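Local coordinates for Acarbose/maltose binding protein GacH (Streptomyces glaucescens, PDB 3K01) that binds acarbose and an acarbose homolog as the solute receptor of an ABC transporter and probably also binds maltose, at residues A42-L47 against L332-T337; L193-G198 against Y222-D227; G79-A84 against S301-S306; A171-K176 against K253-V258. All blocks are in the same frame, centred on the assembly; numbering follows the deposited sequence. Where two conformers were deposited one is given.

Contact 1 (A42-L47 against L332-T337)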
loop_
_atom_site.group_PDB
_atom_site.type_symbol
_atom_site.label_atom_id
_atom_site.label_comp_id
_atom_site.label_asym_id
_atom_site.label_seq_id
_atom_site.Cartn_x
_atom_site.Cartn_y
_atom_site.Cartn_z
ATOM N N ALA A 42 12.937 4.030 16.663
ATOM C CA ALA A 42 13.027 4.536 18.046
ATOM C C ALA A 42 11.638 4.870 18.590
ATOM O O ALA A 42 11.305 4.545 19.725
ATOM C CB ALA A 42 13.957 5.763 18.149
ATOM N N THR A 43 10.822 5.510 17.760
ATOM C CA THR A 43 9.465 5.861 18.162
ATOM C C THR A 43 8.629 4.609 18.385
ATOM O O THR A 43 7.900 4.512 19.393
ATOM C CB THR A 43 8.792 6.754 17.107
ATOM O OG1 THR A 43 9.504 7.994 17.030
ATOM C CG2 THR A 43 7.332 7.035 17.438
ATOM N N TYR A 44 8.716 3.660 17.455
ATOM C CA TYR A 44 7.907 2.456 17.617
ATOM C C TYR A 44 8.337 1.626 18.832
ATOM O O TYR A 44 7.469 1.033 19.496
ATOM C CB TYR A 44 7.883 1.616 16.342
ATOM C CG TYR A 44 6.687 1.886 15.435
ATOM C CD1 TYR A 44 5.384 1.763 15.909
ATOM C CD2 TYR A 44 6.858 2.255 14.102
ATOM C CE1 TYR A 44 4.274 1.982 15.072
ATOM C CE2 TYR A 44 5.764 2.456 13.267
ATOM C CZ TYR A 44 4.483 2.320 13.760
ATOM O OH TYR A 44 3.393 2.492 12.927
ATOM N N GLN A 45 9.643 1.567 19.131
ATOM C CA GLN A 45 10.100 0.882 20.329
ATOM C C GLN A 45 9.529 1.549 21.574
ATOM O O GLN A 45 9.076 0.865 22.496
ATOM C CB GLN A 45 11.626 0.829 20.395
ATOM C CG GLN A 45 12.097 0.127 21.669
ATOM C CD GLN A 45 13.562 -0.241 21.709
ATOM O OE1 GLN A 45 14.008 -0.864 22.681
ATOM N NE2 GLN A 45 14.309 0.117 20.679
ATOM N N ALA A 46 9.544 2.880 21.615
ATOM C CA ALA A 46 8.991 3.585 22.770
ATOM C C ALA A 46 7.496 3.339 22.896
ATOM O O ALA A 46 6.981 3.141 24.007
ATOM C CB ALA A 46 9.303 5.069 22.695
ATOM N N LEU A 47 6.773 3.355 21.765
ATOM C CA LEU A 47 5.334 3.074 21.810
ATOM C C LEU A 47 5.084 1.649 22.310
ATOM O O LEU A 47 4.251 1.442 23.193
ATOM C CB LEU A 47 4.706 3.268 20.419
ATOM C CG LEU A 47 4.614 4.710 19.936
ATOM C CD1 LEU A 47 4.197 4.782 18.473
ATOM C CD2 LEU A 47 3.623 5.463 20.802
ATOM N N LEU A 332 5.694 10.394 13.252
ATOM C CA LEU A 332 6.249 9.735 12.074
ATOM C C LEU A 332 5.517 10.042 10.779
ATOM O O LEU A 332 5.973 9.629 9.729
ATOM C CB LEU A 332 6.241 8.212 12.277
ATOM C CG LEU A 332 7.001 7.699 13.504
ATOM C CD1 LEU A 332 6.864 6.185 13.580
ATOM C CD2 LEU A 332 8.491 8.128 13.422
ATOM N N SER A 333 4.347 10.668 10.862
ATOM C CA SER A 333 3.532 11.021 9.693
ATOM C C SER A 333 3.061 9.799 8.902
ATOM O O SER A 333 2.773 9.901 7.706
ATOM C CB SER A 333 4.292 11.985 8.778
ATOM O OG SER A 333 4.516 13.201 9.473
ATOM N N LEU A 334 2.953 8.645 9.566
ATOM C CA LEU A 334 2.299 7.485 8.960
ATOM C C LEU A 334 0.809 7.646 9.046
ATOM O O LEU A 334 0.288 8.235 10.000
ATOM C CB LEU A 334 2.753 6.196 9.637
ATOM C CG LEU A 334 4.236 5.886 9.481
ATOM C CD1 LEU A 334 4.630 4.688 10.339
ATOM C CD2 LEU A 334 4.601 5.681 7.994
ATOM N N LEU A 335 0.095 7.100 8.077
ATOM C CA LEU A 335 -1.332 7.380 7.958
ATOM C C LEU A 335 -2.155 6.382 8.783
ATOM O O LEU A 335 -1.991 5.182 8.627
ATOM C CB LEU A 335 -1.779 7.329 6.483
ATOM C CG LEU A 335 -0.971 8.251 5.565
ATOM C CD1 LEU A 335 -1.268 7.945 4.113
ATOM C CD2 LEU A 335 -1.260 9.737 5.878
ATOM N N PRO A 336 -3.053 6.899 9.646
ATOM C CA PRO A 336 -3.819 5.975 10.487
ATOM C C PRO A 336 -4.881 5.194 9.750
ATOM O O PRO A 336 -5.334 5.575 8.664
ATOM C CB PRO A 336 -4.483 6.889 11.521
ATOM C CG PRO A 336 -4.323 8.293 11.017
ATOM C CD PRO A 336 -3.369 8.329 9.889
ATOM N N THR A 337 -5.332 4.110 10.370
ATOM C CA THR A 337 -6.462 3.391 9.816
ATOM C C THR A 337 -7.761 3.745 10.499
ATOM O O THR A 337 -8.832 3.464 9.965
ATOM C CB THR A 337 -6.275 1.894 9.917
ATOM O OG1 THR A 337 -6.222 1.509 11.309
ATOM C CG2 THR A 337 -5.000 1.482 9.226
#
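Thr43 begins the contact on helix 41-49, the first helix of the two-lobed solute-binding fold, which leads on from strand 28-34 toward the parallel strand 58-64 as a beta-alpha-beta crossover. Its side chain meets that of Leu332 tip to tip, at the point where helix 322-332 gives out and Ser333 takes a positive phi. With chi1 at -64°, CG2 stands anti to the backbone N while OG1 lies beside it, and both branches face the leucine: Thr43 OG1 comes to 3.7 Å from Leu332 CD2, and Thr43 CG2 to 4.0 Å from Leu332 CD1. Threonine suits a partly exposed helix surface, its short methyl branch packing on the leucine beside the hydroxyl. Next along the helix, Tyr44 reaches farther. Its ring is long enough to reach past Leu332 as far as Leu334, and both leucines meet it obliquely. On its way the tyrosine also packs against Gln138 and Val139 of strand 132-148 and Thr328 of helix 322-332. Tyr44 CE2 stands 3.9 Å from a methyl of each leucine, Leu332 CD1 and Leu334 CD1, whereas Tyr44 OH comes to 3.6 Å from Leu334 CD1.

Contact 2 (L193-G198 against Y222-D227)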
loop_
_atom_site.group_PDB
_atom_site.type_symbol
_atom_site.label_atom_id
_atom_site.label_comp_id
_atom_site.label_asym_id
_atom_site.label_seq_id
_atom_site.Cartn_x
_atom_site.Cartn_y
_atom_site.Cartn_z
ATOM N N LEU A 193 -1.741 -1.145 -11.314
ATOM C CA LEU A 193 -3.038 -1.332 -10.707
ATOM C C LEU A 193 -3.977 -0.124 -10.807
ATOM O O LEU A 193 -5.166 -0.305 -11.068
ATOM C CB LEU A 193 -2.902 -1.872 -9.267
ATOM C CG LEU A 193 -2.225 -3.247 -9.182
ATOM C CD1 LEU A 193 -2.043 -3.643 -7.720
ATOM C CD2 LEU A 193 -3.059 -4.321 -9.881
ATOM N N PRO A 194 -3.474 1.114 -10.658
ATOM C CA PRO A 194 -4.406 2.241 -10.873
ATOM C C PRO A 194 -5.098 2.229 -12.231
ATOM O O PRO A 194 -6.268 2.592 -12.330
ATOM C CB PRO A 194 -3.478 3.465 -10.750
ATOM C CG PRO A 194 -2.426 3.013 -9.781
ATOM C CD PRO A 194 -2.138 1.586 -10.219
ATOM N N TYR A 195 -4.365 1.824 -13.271
ATOM C CA TYR A 195 -4.970 1.738 -14.605
ATOM C C TYR A 195 -6.007 0.631 -14.712
ATOM O O TYR A 195 -7.051 0.806 -15.348
ATOM C CB TYR A 195 -3.884 1.598 -15.693
ATOM C CG TYR A 195 -2.942 2.783 -15.647
ATOM C CD1 TYR A 195 -3.351 4.061 -16.018
ATOM C CD2 TYR A 195 -1.663 2.629 -15.176
ATOM C CE1 TYR A 195 -2.477 5.147 -15.921
ATOM C CE2 TYR A 195 -0.787 3.691 -15.077
ATOM C CZ TYR A 195 -1.216 4.944 -15.468
ATOM O OH TYR A 195 -0.341 6.013 -15.316
ATOM N N LEU A 196 -5.722 -0.510 -14.075
ATOM C CA LEU A 196 -6.682 -1.602 -14.038
ATOM C C LEU A 196 -7.965 -1.161 -13.316
ATOM O O LEU A 196 -9.077 -1.320 -13.835
ATOM C CB LEU A 196 -6.067 -2.817 -13.365
ATOM C CG LEU A 196 -7.008 -4.038 -13.290
ATOM C CD1 LEU A 196 -7.393 -4.553 -14.688
ATOM C CD2 LEU A 196 -6.343 -5.101 -12.487
ATOM N N TYR A 197 -7.810 -0.555 -12.133
ATOM C CA TYR A 197 -8.972 -0.109 -11.362
ATOM C C TYR A 197 -9.705 0.999 -12.126
ATOM O O TYR A 197 -10.937 1.087 -12.082
ATOM C CB TYR A 197 -8.517 0.372 -9.979
ATOM C CG TYR A 197 -7.787 -0.662 -9.150
ATOM C CD1 TYR A 197 -8.083 -2.029 -9.244
ATOM C CD2 TYR A 197 -6.767 -0.278 -8.291
ATOM C CE1 TYR A 197 -7.410 -2.957 -8.460
ATOM C CE2 TYR A 197 -6.115 -1.176 -7.515
ATOM C CZ TYR A 197 -6.401 -2.530 -7.616
ATOM O OH TYR A 197 -5.731 -3.436 -6.812
ATOM N N GLY A 198 -8.946 1.833 -12.836
ATOM C CA GLY A 198 -9.564 2.911 -13.606
ATOM C C GLY A 198 -10.469 2.388 -14.725
ATOM O O GLY A 198 -11.372 3.093 -15.184
ATOM N N TYR A 222 -4.144 -2.543 -20.153
ATOM C CA TYR A 222 -2.906 -2.620 -20.908
ATOM C C TYR A 222 -2.901 -1.651 -22.098
ATOM O O TYR A 222 -1.851 -1.075 -22.433
ATOM C CB TYR A 222 -2.629 -4.056 -21.351
ATOM C CG TYR A 222 -2.150 -4.988 -20.257
ATOM C CD1 TYR A 222 -0.899 -4.818 -19.668
ATOM C CD2 TYR A 222 -2.943 -6.063 -19.830
ATOM C CE1 TYR A 222 -0.439 -5.705 -18.699
ATOM C CE2 TYR A 222 -2.484 -6.948 -18.858
ATOM C CZ TYR A 222 -1.242 -6.747 -18.287
ATOM O OH TYR A 222 -0.729 -7.603 -17.336
ATOM N N ARG A 223 -4.053 -1.477 -22.749
ATOM C CA ARG A 223 -4.139 -0.518 -23.853
ATOM C C ARG A 223 -3.899 0.909 -23.380
ATOM O O ARG A 223 -3.238 1.680 -24.063
ATOM C CB ARG A 223 -5.494 -0.630 -24.542
ATOM C CG ARG A 223 -5.580 0.130 -25.859
ATOM C CD ARG A 223 -6.883 -0.133 -26.583
ATOM N NE ARG A 223 -6.976 -1.527 -26.996
ATOM C CZ ARG A 223 -7.917 -2.382 -26.598
ATOM N NH1 ARG A 223 -8.886 -2.003 -25.763
ATOM N NH2 ARG A 223 -7.892 -3.620 -27.064
ATOM N N VAL A 224 -4.446 1.272 -22.225
ATOM C CA VAL A 224 -4.286 2.643 -21.704
ATOM C C VAL A 224 -2.826 2.988 -21.487
ATOM O O VAL A 224 -2.377 4.085 -21.863
ATOM C CB VAL A 224 -5.073 2.802 -20.371
ATOM C CG1 VAL A 224 -4.617 4.052 -19.567
ATOM C CG2 VAL A 224 -6.561 2.852 -20.628
ATOM N N ILE A 225 -2.055 2.083 -20.902
ATOM C CA ILE A 225 -0.676 2.442 -20.606
ATOM C C ILE A 225 0.123 2.630 -21.894
ATOM O O ILE A 225 0.944 3.542 -21.999
ATOM C CB ILE A 225 0.020 1.456 -19.619
ATOM C CG1 ILE A 225 0.235 0.047 -20.225
ATOM C CG2 ILE A 225 -0.727 1.418 -18.283
ATOM C CD1 ILE A 225 1.053 -0.862 -19.319
ATOM N N LYS A 226 -0.127 1.776 -22.884
ATOM C CA LYS A 226 0.586 1.937 -24.155
ATOM C C LYS A 226 0.156 3.207 -24.888
ATOM O O LYS A 226 0.995 3.891 -25.483
ATOM C CB LYS A 226 0.329 0.708 -25.027
ATOM C CG LYS A 226 1.184 0.636 -26.322
ATOM C CD LYS A 226 2.661 0.800 -26.056
ATOM C CE LYS A 226 3.501 0.384 -27.260
ATOM N NZ LYS A 226 4.941 0.799 -27.126
ATOM N N ASP A 227 -1.119 3.535 -24.828
ATOM C CA ASP A 227 -1.609 4.758 -25.439
ATOM C C ASP A 227 -0.991 5.987 -24.769
ATOM O O ASP A 227 -0.674 6.970 -25.458
ATOM C CB ASP A 227 -3.145 4.859 -25.385
ATOM C CG ASP A 227 -3.659 6.216 -25.861
ATOM O OD1 ASP A 227 -3.590 6.483 -27.070
ATOM O OD2 ASP A 227 -4.123 6.974 -25.017
#
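Tyr195 lays one face of its ring against the methyl CG2 of Ile225, joining the short helix 193-198 to helix 216-230 by packing that is wholly apolar. The methyl sits 3.9 Å from the ring centroid and 30° off the ring normal, a CH-pi contact displaced from the middle of the ring. Its closest ring carbon is accordingly near the root of the side chain: Tyr195 CD2 lies 3.5 Å from Ile225 CG2. The isoleucine rotamer explains the choice of branch, because at chi1 67° the longer CG1 arm takes the position between backbone N and carbonyl carbon, and CG2 is left to stand anti to the carbonyl carbon and meet the tyrosine.

Val224, one residue earlier, adds its CG1 at a slant to the ring, 3.8 Å from Tyr195 CD1. Two adjacent beta-branched residues thus present one methyl each to a single broad ring, short, stiff branches that suit packing on a flat partner in a buried place.

The Tyr195 side chain also packs on Leu184. Helix 216-230 is held from elsewhere as well: Ile225 packs on Met383 of helix 376-387, Tyr222 stacks on Phe192 and hydrogen-bonds Thr400 of helix 393-407, and Asp227 forms a salt bridge with Lys167 of helix 163-177, so the contact lies within a cluster of helices next to strand 293-302.

Contact 3 (G79-A84 against S301-S306)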
loop_
_atom_site.group_PDB
_atom_site.type_symbol
_atom_site.label_atom_id
_atom_site.label_comp_id
_atom_site.label_asym_id
_atom_site.label_seq_id
_atom_site.Cartn_x
_atom_site.Cartn_y
_atom_site.Cartn_z
ATOM N N GLY A 79 8.086 -22.037 11.339
ATOM C CA GLY A 79 8.248 -23.377 10.772
ATOM C C GLY A 79 9.192 -24.277 11.562
ATOM O O GLY A 79 9.118 -25.509 11.449
ATOM N N GLY A 80 10.084 -23.671 12.344
ATOM C CA GLY A 80 10.961 -24.446 13.221
ATOM C C GLY A 80 10.462 -24.563 14.644
ATOM O O GLY A 80 11.159 -25.109 15.509
ATOM N N ASN A 81 9.246 -24.074 14.887
ATOM C CA ASN A 81 8.637 -24.109 16.213
ATOM C C ASN A 81 9.538 -23.528 17.299
ATOM O O ASN A 81 9.550 -24.021 18.424
ATOM C CB ASN A 81 8.210 -25.531 16.577
ATOM C CG ASN A 81 7.168 -25.572 17.653
ATOM O OD1 ASN A 81 6.381 -24.628 17.813
ATOM N ND2 ASN A 81 7.130 -26.673 18.401
ATOM N N SER A 82 10.276 -22.470 16.975
ATOM C CA SER A 82 11.253 -21.907 17.921
ATOM C C SER A 82 11.643 -20.481 17.563
ATOM O O SER A 82 11.971 -20.184 16.411
ATOM C CB SER A 82 12.514 -22.772 17.942
ATOM O OG SER A 82 13.389 -22.333 18.960
ATOM N N GLY A 83 11.599 -19.599 18.558
ATOM C CA GLY A 83 12.106 -18.242 18.365
ATOM C C GLY A 83 11.146 -17.315 17.635
ATOM O O GLY A 83 11.534 -16.186 17.287
ATOM N N ALA A 84 9.906 -17.749 17.400
ATOM C CA ALA A 84 8.927 -16.883 16.744
ATOM C C ALA A 84 8.455 -15.813 17.724
ATOM O O ALA A 84 8.342 -16.052 18.931
ATOM C CB ALA A 84 7.738 -17.687 16.227
ATOM N N SER A 301 -0.357 -8.839 13.895
ATOM C CA SER A 301 -0.891 -10.186 14.042
ATOM C C SER A 301 -0.236 -10.897 15.206
ATOM O O SER A 301 0.856 -10.529 15.648
ATOM C CB SER A 301 -0.640 -10.969 12.760
ATOM O OG SER A 301 -1.322 -10.356 11.686
ATOM N N VAL A 302 -0.906 -11.925 15.695
ATOM C CA VAL A 302 -0.439 -12.726 16.815
ATOM C C VAL A 302 -0.020 -14.083 16.258
ATOM O O VAL A 302 -0.754 -14.685 15.476
ATOM C CB VAL A 302 -1.554 -12.887 17.856
ATOM C CG1 VAL A 302 -1.091 -13.811 18.978
ATOM C CG2 VAL A 302 -2.005 -11.518 18.426
ATOM N N TYR A 303 1.170 -14.536 16.640
ATOM C CA TYR A 303 1.647 -15.844 16.229
ATOM C C TYR A 303 0.782 -16.956 16.803
ATOM O O TYR A 303 0.475 -16.976 18.001
ATOM C CB TYR A 303 3.093 -15.969 16.666
ATOM C CG TYR A 303 3.677 -17.362 16.605
ATOM C CD1 TYR A 303 3.589 -18.148 15.446
ATOM C CD2 TYR A 303 4.327 -17.890 17.712
ATOM C CE1 TYR A 303 4.142 -19.431 15.405
ATOM C CE2 TYR A 303 4.896 -19.181 17.672
ATOM C CZ TYR A 303 4.790 -19.925 16.519
ATOM O OH TYR A 303 5.319 -21.213 16.476
ATOM N N ALA A 304 0.402 -17.903 15.953
ATOM C CA ALA A 304 -0.508 -18.990 16.355
ATOM C C ALA A 304 0.019 -19.773 17.539
ATOM O O ALA A 304 -0.766 -20.232 18.364
ATOM C CB ALA A 304 -0.776 -19.931 15.177
ATOM N N GLY A 305 1.335 -19.951 17.612
ATOM C CA GLY A 305 1.953 -20.767 18.678
ATOM C C GLY A 305 2.404 -19.955 19.881
ATOM O O GLY A 305 3.137 -20.468 20.736
ATOM N N SER A 306 1.968 -18.699 19.988
ATOM C CA SER A 306 2.358 -17.867 21.128
ATOM C C SER A 306 1.998 -18.537 22.453
ATOM O O SER A 306 0.896 -19.063 22.606
ATOM C CB SER A 306 1.687 -16.489 21.076
ATOM O OG SER A 306 1.952 -15.759 22.282
HETATM O O HOH W 1 6.720 -22.060 18.469
#
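Tyr303 OH and Asn81 OD1 share a water, which stands 2.6 Å from the Tyr303 hydroxyl. The same water donates a hydrogen bond to Asn81 OD1 at 2.7 Å and lies in the plane of the tyrosine ring, at its edge. Hydroxyl and amide oxygen do not bond directly, being 3.8 Å apart, and the amide plane is turned 60° from the ring; the water makes up the difference.

Asn81 suits this place for its backbone too. It has a positive phi and is the C-prime residue of a Schellman motif that closes helix 67-79, with Ser82 N bonded to Ala77 O and Asn81 N to Ala78 O; asparagine tolerates such a conformation better than most residues. Gly83 also has a positive phi, and the loop then turns Ala84 inward.

Ala84 supplies the apolar half of the contact. Its CB lies over one face of the Tyr303 ring, 3.6 Å from the centroid and 16° off the normal, a close CH-pi contact. Against the opposite face lies Gly305 N, over the ring centre and 3.3 Å above the plane, held there by a type I beta turn from Tyr303 to Ser306. Glycine suits the place, since a CB here would run into Tyr303 OH.

The turn leaves the end of strand 293-302, where the backbones of Tyr303 and Asp86 are hydrogen-bonded near the start of strand 87-91. At the surface of the protein the ring is thus sandwiched between Ala84 of the loop and Gly305 of the turn, with Phe74 and Ala78 of helix 67-79 also touching the tyrosine.

Contact 4 (A171-K176 against K253-V258)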
loop_
_atom_site.group_PDB
_atom_site.type_symbol
_atom_site.label_atom_id
_atom_site.label_comp_id
_atom_site.label_asym_id
_atom_site.label_seq_id
_atom_site.Cartn_x
_atom_site.Cartn_y
_atom_site.Cartn_z
ATOM N N ALA A 171 -0.711 17.444 -23.105
ATOM C CA ALA A 171 -0.429 18.163 -24.338
ATOM C C ALA A 171 -0.281 19.657 -24.090
ATOM O O ALA A 171 0.574 20.305 -24.713
ATOM C CB ALA A 171 -1.495 17.874 -25.380
ATOM N N GLU A 172 -1.085 20.224 -23.193
ATOM C CA GLU A 172 -0.964 21.647 -22.855
ATOM C C GLU A 172 0.360 21.918 -22.141
ATOM O O GLU A 172 1.010 22.936 -22.397
ATOM C CB GLU A 172 -2.131 22.081 -21.960
ATOM C CG GLU A 172 -3.530 21.888 -22.578
ATOM C CD GLU A 172 -4.557 22.839 -21.988
ATOM O OE1 GLU A 172 -4.343 24.070 -22.052
ATOM O OE2 GLU A 172 -5.579 22.354 -21.466
ATOM N N ILE A 173 0.731 21.043 -21.212
ATOM C CA ILE A 173 1.979 21.183 -20.490
ATOM C C ILE A 173 3.151 21.136 -21.469
ATOM O O ILE A 173 4.067 21.981 -21.415
ATOM C CB ILE A 173 2.068 20.099 -19.399
ATOM C CG1 ILE A 173 1.093 20.432 -18.266
ATOM C CG2 ILE A 173 3.499 20.017 -18.870
ATOM C CD1 ILE A 173 0.751 19.203 -17.408
ATOM N N THR A 174 3.162 20.181 -22.380
ATOM C CA THR A 174 4.253 20.101 -23.345
ATOM C C THR A 174 4.310 21.365 -24.221
ATOM O O THR A 174 5.385 21.924 -24.454
ATOM C CB THR A 174 4.183 18.819 -24.166
ATOM O OG1 THR A 174 4.216 17.713 -23.258
ATOM C CG2 THR A 174 5.380 18.720 -25.111
ATOM N N GLU A 175 3.165 21.831 -24.711
ATOM C CA GLU A 175 3.176 22.998 -25.593
ATOM C C GLU A 175 3.746 24.206 -24.868
ATOM O O GLU A 175 4.485 25.012 -25.463
ATOM C CB GLU A 175 1.768 23.279 -26.112
ATOM C CG GLU A 175 1.686 24.395 -27.151
ATOM C CD GLU A 175 1.315 25.741 -26.576
ATOM O OE1 GLU A 175 1.233 25.909 -25.355
ATOM O OE2 GLU A 175 1.092 26.682 -27.386
ATOM N N LYS A 176 3.341 24.402 -23.631
ATOM C CA LYS A 176 3.684 25.626 -22.897
ATOM C C LYS A 176 5.063 25.620 -22.276
ATOM O O LYS A 176 5.690 26.679 -22.137
ATOM C CB LYS A 176 2.655 25.858 -21.777
ATOM C CG LYS A 176 2.721 27.220 -21.084
ATOM C CD LYS A 176 1.855 28.245 -21.812
ATOM C CE LYS A 176 2.016 29.608 -21.194
ATOM N NZ LYS A 176 1.179 30.508 -22.017
ATOM N N LYS A 253 11.379 17.280 -15.983
ATOM C CA LYS A 253 11.238 16.614 -17.270
ATOM C C LYS A 253 9.778 16.170 -17.482
ATOM O O LYS A 253 9.257 16.172 -18.601
ATOM C CB LYS A 253 12.180 15.422 -17.336
ATOM C CG LYS A 253 12.183 14.738 -18.677
ATOM C CD LYS A 253 13.228 13.640 -18.699
ATOM C CE LYS A 253 13.307 13.038 -20.089
ATOM N NZ LYS A 253 14.356 11.997 -20.190
ATOM N N VAL A 254 9.132 15.759 -16.389
ATOM C CA VAL A 254 7.679 15.552 -16.404
ATOM C C VAL A 254 7.024 16.457 -15.361
ATOM O O VAL A 254 7.688 16.872 -14.393
ATOM C CB VAL A 254 7.266 14.079 -16.108
ATOM C CG1 VAL A 254 7.863 13.161 -17.151
ATOM C CG2 VAL A 254 7.688 13.647 -14.718
ATOM N N ALA A 255 5.726 16.688 -15.533
ATOM C CA ALA A 255 4.968 17.476 -14.577
ATOM C C ALA A 255 4.243 16.653 -13.524
ATOM O O ALA A 255 3.772 17.209 -12.513
ATOM C CB ALA A 255 3.960 18.338 -15.315
ATOM N N MET A 256 4.108 15.346 -13.768
ATOM C CA MET A 256 3.289 14.452 -12.929
ATOM C C MET A 256 3.928 13.099 -12.838
ATOM O O MET A 256 4.588 12.663 -13.773
ATOM C CB MET A 256 1.892 14.297 -13.538
ATOM C CG MET A 256 1.113 15.609 -13.580
ATOM S SD MET A 256 -0.549 15.475 -14.277
ATOM C CE MET A 256 -0.135 15.521 -16.042
ATOM N N MET A 257 3.666 12.397 -11.737
ATOM C CA MET A 257 4.050 10.974 -11.616
ATOM C C MET A 257 3.045 10.388 -10.643
ATOM O O MET A 257 2.342 11.105 -9.954
ATOM C CB MET A 257 5.466 10.777 -11.083
ATOM C CG MET A 257 5.640 11.245 -9.650
ATOM S SD MET A 257 7.267 10.771 -8.994
ATOM C CE MET A 257 7.319 11.597 -7.412
ATOM N N VAL A 258 2.971 9.063 -10.584
ATOM C CA VAL A 258 2.185 8.396 -9.544
ATOM C C VAL A 258 3.158 7.810 -8.529
ATOM O O VAL A 258 4.178 7.230 -8.897
ATOM C CB VAL A 258 1.318 7.313 -10.170
ATOM C CG1 VAL A 258 0.650 6.428 -9.105
ATOM C CG2 VAL A 258 0.295 7.950 -11.071
#
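Ile173 and Ala255 bring helix 163-177 and the start of strand 254-259 nearest to each other, with CA atoms 7.6 Å apart, at the residue where the strand's chain turns a corner. The isoleucine bridges the gap with two of its branches. At chi1 -72° its CG1 arm lies beside the backbone N and anti to the carbonyl carbon, and the methyl at its end, Ile173 CD1, reaches 3.9 Å from Ala255 CB. The shorter branch flanks the same carbon, Ile173 CG2 being 4.0 Å from Ala255 CB. A residue as small as alanine lets the helix side chain approach the bend in this way. In the solute-binding fold this strand runs parallel to strand 180-183 and antiparallel to strand 132-148, and Ala255 has backbone bonds with both, to Thr180 and Asn148; the helix comes just before strand 180-183 in the chain and packs against the corner at Ala255. Met256 adds a third contact: its flexible chain is bent at chi3, -81°, and turns its methyl back toward the helix. Leu152 of helix 149-155 touches both Ile173 and Ala255, and Pro160 lies on Met256. The Met256 and Ile173 side chains meet at a slant, with Met256 CE 4.0 Å from Ile173 CD1.

Contacts 2 and 4 lie on the same side of the chain's centre, 19 Å apart by centres and about 5 Å by nearest atoms; contact 2 is on the opposite side from contacts 1 and 3, whose centres are 24 Å apart. Contacts 3 and 4 are the farthest apart, with centres 51 Å from each other, although both reach the same branched sheet. This split is consistent with the two lobes of the family, between which such receptors hold their sugar. The nesting cuts across space: contact 1 encloses all the others along the chain, and contact 2 lies inside the loops of both contact 3 and contact 4. No pair among them touches.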